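Local coordinates for protein biuret hydrolase (Pseudomonas sp., PDB 6C62) that hydrolyses 1-carboxybiuret to urea-1,3-dicarboxylate and ammonia, a step in the bacterial degradation of atrazine, at residues A294-A299 with Q347-V352; R351-K356 with S405-P410; A359-W364 with Q429-P434. One frame throughout, in Å; residues are numbered along the deposited sequence.

Contact 1 (A294-A299 with Q347-V352)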
# COMPACT_ATOMS: atom_id res chain seq x y z
N ALA A 294 -20.74 6.11 -4.35
CA ALA A 294 -20.58 6.66 -2.96
C ALA A 294 -20.80 5.58 -1.91
O ALA A 294 -20.02 5.49 -0.95
CB ALA A 294 -21.54 7.81 -2.73
N GLU A 295 -21.82 4.76 -2.09
CA GLU A 295 -22.12 3.73 -1.14
C GLU A 295 -20.97 2.68 -1.08
O GLU A 295 -20.69 2.13 -0.02
CB GLU A 295 -23.43 3.03 -1.47
CG GLU A 295 -23.80 1.95 -0.47
CD GLU A 295 -25.19 1.34 -0.68
OE1 GLU A 295 -25.72 1.40 -1.82
OE2 GLU A 295 -25.71 0.80 0.33
N ILE A 296 -20.34 2.41 -2.21
CA ILE A 296 -19.25 1.42 -2.28
C ILE A 296 -17.99 2.06 -1.70
O ILE A 296 -17.18 1.37 -1.07
CB ILE A 296 -18.92 0.98 -3.74
CG1 ILE A 296 -20.17 0.57 -4.51
CG2 ILE A 296 -17.89 -0.14 -3.77
CD1 ILE A 296 -21.03 -0.42 -3.87
N GLY A 297 -17.81 3.37 -1.91
CA GLY A 297 -16.73 4.14 -1.29
C GLY A 297 -16.81 4.02 0.24
O GLY A 297 -15.81 3.76 0.88
N ARG A 298 -18.01 4.17 0.80
CA ARG A 298 -18.19 3.96 2.21
C ARG A 298 -17.84 2.53 2.63
O ARG A 298 -17.17 2.32 3.68
CB ARG A 298 -19.61 4.29 2.66
CG ARG A 298 -19.88 3.81 4.13
CD ARG A 298 -21.08 4.38 4.74
NE ARG A 298 -21.20 3.91 6.10
CZ ARG A 298 -21.79 2.77 6.48
NH1 ARG A 298 -22.37 1.93 5.61
NH2 ARG A 298 -21.79 2.47 7.76
N ALA A 299 -18.30 1.56 1.84
CA ALA A 299 -18.09 0.18 2.13
C ALA A 299 -16.59 -0.17 2.21
O ALA A 299 -16.15 -0.81 3.15
CB ALA A 299 -18.83 -0.70 1.13
N GLN A 347 -8.71 -2.20 -1.31
CA GLN A 347 -7.52 -1.47 -1.78
C GLN A 347 -7.43 -1.36 -3.34
O GLN A 347 -6.95 -0.36 -3.87
CB GLN A 347 -6.26 -2.10 -1.22
CG GLN A 347 -6.01 -1.88 0.29
CD GLN A 347 -5.67 -0.44 0.64
OE1 GLN A 347 -5.64 0.43 -0.23
NE2 GLN A 347 -5.44 -0.17 1.98
N ARG A 348 -7.92 -2.37 -4.04
CA ARG A 348 -7.93 -2.34 -5.51
C ARG A 348 -9.04 -1.42 -6.01
O ARG A 348 -8.83 -0.63 -6.93
CB ARG A 348 -8.07 -3.75 -6.08
CG ARG A 348 -6.85 -4.58 -5.86
CD ARG A 348 -6.94 -6.06 -6.16
NE ARG A 348 -7.18 -6.28 -7.58
CZ ARG A 348 -7.87 -7.30 -8.10
NH1 ARG A 348 -8.33 -8.28 -7.37
NH2 ARG A 348 -8.02 -7.39 -9.39
N PHE A 349 -10.20 -1.48 -5.35
CA PHE A 349 -11.28 -0.55 -5.62
C PHE A 349 -10.83 0.88 -5.38
O PHE A 349 -11.22 1.79 -6.11
CB PHE A 349 -12.53 -0.89 -4.82
CG PHE A 349 -13.57 0.18 -4.86
CD1 PHE A 349 -14.34 0.35 -5.99
CD2 PHE A 349 -13.74 1.04 -3.82
CE1 PHE A 349 -15.28 1.38 -6.11
CE2 PHE A 349 -14.69 2.07 -3.91
CZ PHE A 349 -15.48 2.21 -5.05
N ARG A 350 -10.03 1.11 -4.36
CA ARG A 350 -9.64 2.47 -4.03
C ARG A 350 -8.89 3.17 -5.20
O ARG A 350 -9.00 4.38 -5.34
CB ARG A 350 -8.78 2.50 -2.74
CG ARG A 350 -8.67 3.91 -2.17
CD ARG A 350 -7.86 3.96 -0.93
NE ARG A 350 -8.10 5.16 -0.15
CZ ARG A 350 -7.46 5.44 0.97
NH1 ARG A 350 -6.48 4.65 1.44
NH2 ARG A 350 -7.77 6.55 1.62
N ARG A 351 -8.09 2.43 -5.98
CA ARG A 351 -7.47 2.97 -7.20
C ARG A 351 -8.52 3.48 -8.20
O ARG A 351 -8.42 4.58 -8.70
CB ARG A 351 -6.51 1.97 -7.87
CG ARG A 351 -6.02 2.40 -9.27
CD ARG A 351 -4.96 1.45 -9.82
NE ARG A 351 -3.77 1.50 -9.00
CZ ARG A 351 -2.81 2.42 -9.05
NH1 ARG A 351 -2.83 3.37 -9.95
NH2 ARG A 351 -1.80 2.36 -8.19
N VAL A 352 -9.53 2.68 -8.43
CA VAL A 352 -10.62 3.01 -9.37
C VAL A 352 -11.37 4.23 -8.83
O VAL A 352 -11.65 5.16 -9.55
CB VAL A 352 -11.59 1.80 -9.51
CG1 VAL A 352 -12.82 2.20 -10.30
CG2 VAL A 352 -10.90 0.67 -10.25

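Contact 2 (R351-K356 with S405-P410)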
# COMPACT_ATOMS: atom_id res chain seq x y z
N ARG A 351 -8.09 2.43 -5.98
CA ARG A 351 -7.47 2.97 -7.20
C ARG A 351 -8.52 3.48 -8.20
O ARG A 351 -8.42 4.58 -8.70
CB ARG A 351 -6.51 1.97 -7.87
CG ARG A 351 -6.02 2.40 -9.27
CD ARG A 351 -4.96 1.45 -9.82
NE ARG A 351 -3.77 1.50 -9.00
CZ ARG A 351 -2.81 2.42 -9.05
NH1 ARG A 351 -2.83 3.37 -9.95
NH2 ARG A 351 -1.80 2.36 -8.19
N VAL A 352 -9.53 2.68 -8.43
CA VAL A 352 -10.62 3.01 -9.37
C VAL A 352 -11.37 4.23 -8.83
O VAL A 352 -11.65 5.16 -9.55
CB VAL A 352 -11.59 1.80 -9.51
CG1 VAL A 352 -12.82 2.20 -10.30
CG2 VAL A 352 -10.90 0.67 -10.25
N TYR A 353 -11.66 4.23 -7.54
CA TYR A 353 -12.36 5.32 -6.87
C TYR A 353 -11.60 6.60 -6.97
O TYR A 353 -12.22 7.64 -7.27
CB TYR A 353 -12.62 4.93 -5.42
CG TYR A 353 -13.54 5.77 -4.62
CD1 TYR A 353 -14.89 5.75 -4.86
CD2 TYR A 353 -13.08 6.52 -3.54
CE1 TYR A 353 -15.79 6.48 -4.12
CE2 TYR A 353 -13.96 7.26 -2.78
CZ TYR A 353 -15.34 7.22 -3.08
OH TYR A 353 -16.22 7.89 -2.31
N ARG A 354 -10.29 6.58 -6.66
CA ARG A 354 -9.43 7.77 -6.78
C ARG A 354 -9.52 8.34 -8.21
O ARG A 354 -9.77 9.54 -8.38
CB ARG A 354 -7.96 7.43 -6.47
CG ARG A 354 -6.97 8.57 -6.66
CD ARG A 354 -5.58 8.19 -6.14
NE ARG A 354 -5.03 7.04 -6.81
CZ ARG A 354 -4.15 6.20 -6.27
NH1 ARG A 354 -3.64 6.43 -5.07
NH2 ARG A 354 -3.73 5.13 -6.95
N ASP A 355 -9.40 7.47 -9.20
CA ASP A 355 -9.51 7.90 -10.60
C ASP A 355 -10.87 8.59 -10.87
O ASP A 355 -10.90 9.64 -11.51
CB ASP A 355 -9.27 6.76 -11.60
CG ASP A 355 -7.81 6.28 -11.65
OD1 ASP A 355 -6.87 7.03 -11.23
OD2 ASP A 355 -7.57 5.11 -12.14
N LYS A 356 -11.97 8.00 -10.37
CA LYS A 356 -13.31 8.54 -10.64
C LYS A 356 -13.57 9.85 -9.91
O LYS A 356 -14.20 10.77 -10.43
CB LYS A 356 -14.40 7.54 -10.27
CG LYS A 356 -14.43 6.27 -11.14
CD LYS A 356 -15.56 5.39 -10.71
CE LYS A 356 -15.74 4.24 -11.66
NZ LYS A 356 -17.07 3.64 -11.38
N SER A 405 -13.72 11.25 2.77
CA SER A 405 -12.39 11.02 3.31
C SER A 405 -11.65 9.83 2.67
O SER A 405 -10.45 9.80 2.66
CB SER A 405 -12.46 10.90 4.85
OG SER A 405 -13.59 10.17 5.19
N PHE A 406 -12.39 8.89 2.08
CA PHE A 406 -11.76 7.72 1.49
C PHE A 406 -10.94 8.10 0.22
O PHE A 406 -9.90 7.52 -0.06
CB PHE A 406 -12.82 6.69 1.16
CG PHE A 406 -12.25 5.36 0.78
CD1 PHE A 406 -11.32 4.72 1.61
CD2 PHE A 406 -12.60 4.75 -0.41
CE1 PHE A 406 -10.74 3.51 1.24
CE2 PHE A 406 -12.00 3.56 -0.78
CZ PHE A 406 -11.13 2.91 0.05
N ALA A 407 -11.47 9.10 -0.50
CA ALA A 407 -10.76 9.73 -1.60
C ALA A 407 -9.75 10.77 -1.13
O ALA A 407 -8.90 11.19 -1.93
CB ALA A 407 -11.74 10.36 -2.56
N GLY A 408 -9.83 11.23 0.12
CA GLY A 408 -8.81 12.14 0.67
C GLY A 408 -9.02 13.59 0.25
O GLY A 408 -8.08 14.36 0.35
N CYS A 409 -10.24 13.95 -0.20
CA CYS A 409 -10.53 15.31 -0.64
C CYS A 409 -10.64 16.24 0.56
O CYS A 409 -11.21 15.86 1.57
CB CYS A 409 -11.88 15.35 -1.38
SG CYS A 409 -11.95 14.44 -2.91
N PRO A 410 -10.16 17.47 0.46
CA PRO A 410 -10.32 18.38 1.58
C PRO A 410 -11.77 18.86 1.76
O PRO A 410 -12.53 18.94 0.79
CB PRO A 410 -9.38 19.55 1.22
CG PRO A 410 -9.39 19.58 -0.27
CD PRO A 410 -9.47 18.10 -0.67

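Contact 3 (A359-W364 with Q429-P434)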
# COMPACT_ATOMS: atom_id res chain seq x y z
N ALA A 359 -11.56 12.60 -11.60
CA ALA A 359 -12.24 12.91 -12.85
C ALA A 359 -13.48 13.78 -12.64
O ALA A 359 -13.70 14.73 -13.39
CB ALA A 359 -12.58 11.65 -13.66
N LEU A 360 -14.26 13.48 -11.60
CA LEU A 360 -15.42 14.28 -11.21
C LEU A 360 -15.00 15.73 -10.97
O LEU A 360 -15.69 16.64 -11.43
CB LEU A 360 -16.03 13.78 -9.89
CG LEU A 360 -17.25 14.62 -9.43
CD1 LEU A 360 -18.35 14.51 -10.42
CD2 LEU A 360 -17.75 14.07 -8.12
N PHE A 361 -13.89 15.94 -10.26
CA PHE A 361 -13.41 17.29 -10.01
C PHE A 361 -12.74 18.04 -11.17
O PHE A 361 -12.36 19.18 -11.01
CB PHE A 361 -12.53 17.35 -8.77
CG PHE A 361 -13.30 17.35 -7.51
CD1 PHE A 361 -13.98 18.50 -7.11
CD2 PHE A 361 -13.36 16.24 -6.70
CE1 PHE A 361 -14.70 18.53 -5.91
CE2 PHE A 361 -14.09 16.28 -5.51
CZ PHE A 361 -14.78 17.43 -5.13
N ARG A 362 -12.59 17.40 -12.32
CA ARG A 362 -12.28 18.13 -13.54
C ARG A 362 -13.46 18.99 -14.01
O ARG A 362 -13.27 19.88 -14.80
CB ARG A 362 -11.74 17.16 -14.63
CG ARG A 362 -10.36 16.66 -14.23
CD ARG A 362 -9.54 16.11 -15.37
NE ARG A 362 -9.78 14.67 -15.58
CZ ARG A 362 -9.20 13.67 -14.88
NH1 ARG A 362 -9.52 12.41 -15.18
NH2 ARG A 362 -8.34 13.90 -13.86
N ASP A 363 -14.67 18.72 -13.56
CA ASP A 363 -15.87 19.44 -13.97
C ASP A 363 -16.41 20.36 -12.86
O ASP A 363 -17.33 21.11 -13.11
CB ASP A 363 -16.95 18.45 -14.39
CG ASP A 363 -16.47 17.45 -15.52
OD1 ASP A 363 -15.61 17.79 -16.36
OD2 ASP A 363 -16.92 16.30 -15.56
N TRP A 364 -15.87 20.29 -11.63
CA TRP A 364 -16.47 20.98 -10.48
C TRP A 364 -15.35 21.53 -9.63
O TRP A 364 -14.28 20.88 -9.53
CB TRP A 364 -17.37 20.04 -9.67
CG TRP A 364 -18.50 19.56 -10.45
CD1 TRP A 364 -18.60 18.36 -11.11
CD2 TRP A 364 -19.70 20.28 -10.76
NE1 TRP A 364 -19.82 18.29 -11.79
CE2 TRP A 364 -20.49 19.45 -11.58
CE3 TRP A 364 -20.19 21.55 -10.38
CZ2 TRP A 364 -21.76 19.84 -12.05
CZ3 TRP A 364 -21.45 21.94 -10.83
CH2 TRP A 364 -22.21 21.11 -11.66
N GLN A 429 -20.80 20.12 4.53
CA GLN A 429 -19.48 19.84 3.94
C GLN A 429 -19.31 20.65 2.64
O GLN A 429 -20.16 20.57 1.73
CB GLN A 429 -19.33 18.36 3.58
CG GLN A 429 -19.44 17.39 4.74
CD GLN A 429 -19.11 15.96 4.34
OE1 GLN A 429 -17.92 15.58 4.33
NE2 GLN A 429 -20.13 15.14 4.05
N LEU A 430 -18.23 21.41 2.58
CA LEU A 430 -17.78 22.08 1.35
C LEU A 430 -16.53 21.33 0.89
O LEU A 430 -15.47 21.39 1.53
CB LEU A 430 -17.49 23.54 1.66
CG LEU A 430 -18.63 24.32 2.36
CD1 LEU A 430 -18.14 25.65 2.85
CD2 LEU A 430 -19.79 24.49 1.44
N ILE A 431 -16.68 20.56 -0.18
CA ILE A 431 -15.71 19.54 -0.59
C ILE A 431 -15.05 20.05 -1.84
O ILE A 431 -15.74 20.48 -2.78
CB ILE A 431 -16.38 18.20 -0.93
CG1 ILE A 431 -17.32 17.76 0.19
CG2 ILE A 431 -15.38 17.10 -1.19
CD1 ILE A 431 -18.37 16.76 -0.19
N ALA A 432 -13.73 19.98 -1.89
CA ALA A 432 -12.98 20.32 -3.10
C ALA A 432 -12.04 19.20 -3.49
O ALA A 432 -11.88 18.20 -2.76
CB ALA A 432 -12.20 21.62 -2.85
N ALA A 433 -11.39 19.35 -4.65
CA ALA A 433 -10.43 18.38 -5.14
C ALA A 433 -9.23 18.30 -4.21
O ALA A 433 -8.94 19.29 -3.55
CB ALA A 433 -9.95 18.77 -6.54
N PRO A 434 -8.49 17.16 -4.20
CA PRO A 434 -7.23 17.11 -3.53
C PRO A 434 -6.35 18.31 -3.77
O PRO A 434 -6.13 18.67 -4.91
CB PRO A 434 -6.57 15.83 -4.06
CG PRO A 434 -7.78 14.97 -4.37
CD PRO A 434 -8.76 15.94 -4.98

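Contact 1 (A294-A299 with Q347-V352)
Ile296 and Phe349 carry most of this helix-to-helix contact, and the evidence for a CH-pi interaction between them is direct: CG2 of Ile296 sits 3.8 Å from the centroid of the Phe349 ring, 19° off the ring normal. The methyl is displaced toward the rim of that face, which brings Ile296 CG2 within 3.6 Å of Phe349 CZ. The two side chains cross at about a right angle. With CG2 of Ile296 anti to its backbone nitrogen (chi1 -49° for CG1), this branch is the one set over the ring, while the CG1 branch lies beside the nitrogen and its end leads away. Phe349 reaches across with CG anti to its own nitrogen, chi1 169°.

Simple van der Waals contact adds the second element. Gly297 CA meets the ring at its edge, near the ring plane, 3.9 Å from Phe349 CE2. The backbones come nearest here, with 7.8 Å between Gly297 CA and Arg350 CA. The two segments bury 106 Å² in all, mostly at Phe349 and Ile296.

Polar groups point to other partners. Arg350 gives hydrogen bonds to Ser205 O and Phe406 O, whereas Arg348 and Arg351 bond the backbone of a chain of another protein, and Ile296 also packs against an apolar side chain of that same protein.

Well away from the probable catalytic residues Lys74, Ser150 and Ser174, the arrangement is apolar helix-on-helix packing in the alpha/beta fold of the amidase family, joining helix 294-312 to helix 340-360.

Contact 2 (R351-K356 with S405-P410)
Tyr353 OH is gripped from two sources outside the segments: it donates to the backbone oxygen of Pro403, in the first turn of helix 402-407, and accepts from Trp291 NE1. This probably holds the far end of the ring in place while its flank meets Phe406 and Ala407. CG of Tyr353 is anti to the backbone nitrogen (chi1 -169°), which swings the ring off helix 340-360 toward the end of helix 402-407.

The touching atoms lie on one side of the phenol. Tyr353 CD2 stands 3.6 Å from Phe406 CD2, and Tyr353 CE2 is 3.8 Å from the methyl CB of Ala407. The two aromatic planes make 42° with centroids 5.6 Å apart, so the pair is an inclined contact rather than a stack. Gly408 is the first residue to leave helical angles, with phi 81°, and its N makes a weak bond, 3.0 Å, to Ser405 O. Phe406 also packs on Ala300, Ala301 and Ile304 of helix 294-312.

All three touching residues are buried. The chemistry is therefore divided within one side chain: carbon contacts join the segments, while the buried hydroxyl is satisfied by both its partners and probably limits how far the ring can shift.

Contact 3 (A359-W364 with Q429-P434)
Phe361, close to where helix 340-360 gives way to the connection to strand 366-370, packs near the C-terminal part of strand 426-432 in the large mixed sheet of the amidase fold. Those two strands are antiparallel neighbours, and the type I turn from Leu360 to Asp363, with Asp363 N bonded to Leu360 O, turns the chain toward the sheet.

The Phe361 ring lies over the peptide joining Ala432 and Ala433: Ala433 N is 3.6 Å above the ring plane, over its centre, and Ala432 C is equally high but offset toward the rim. Here a flat backbone group, more than a side chain, supplies the partner surface.

Ala433 adds its methyl, with CB 3.7 Å from CB of Phe361. Ile431 comes to the far end of the ring, its CG2 4.0 Å from Phe361 CZ; with CG1 beside the backbone nitrogen (chi1 -50°), the CG2 branch is the one that meets the ring. Leu367 and Cys409 also pack on the phenylalanine.

Exchanging Phe361 for an alanine would probably open a gap above the Ala432-Ala433 peptide and leave Ile431 CG2 without its aromatic neighbour.

At the ring edge, near its plane, the carbonyl oxygen of Ile431 stands 3.8 Å from Phe361 CE1.

How the contacts relate
All three contacts use helix 340-360, met in turn by helix 294-312, the end of helix 402-407 and, near its own C-terminal end, the last part of strand 426-432 with the residues that follow. The touching residues are mostly buried and none is exposed, but Arg351 and Arg354, on the same helix in contacts 1 and 2, bind chains of another protein, whereas contact 3 lies against the sheet. Contacts 1 and 2 adjoin, Gly297 CA packing 3.8 Å from Tyr353 CE1. Contacts 2 and 3 meet where Pro410 O is 3.1 Å from Ala432 N, a probable hydrogen bond. Contacts 1 and 3 stay about 17 Å apart between centres. An aromatic ring meets a methyl over its face in contact 1, another ring in contact 2, and a peptide in contact 3.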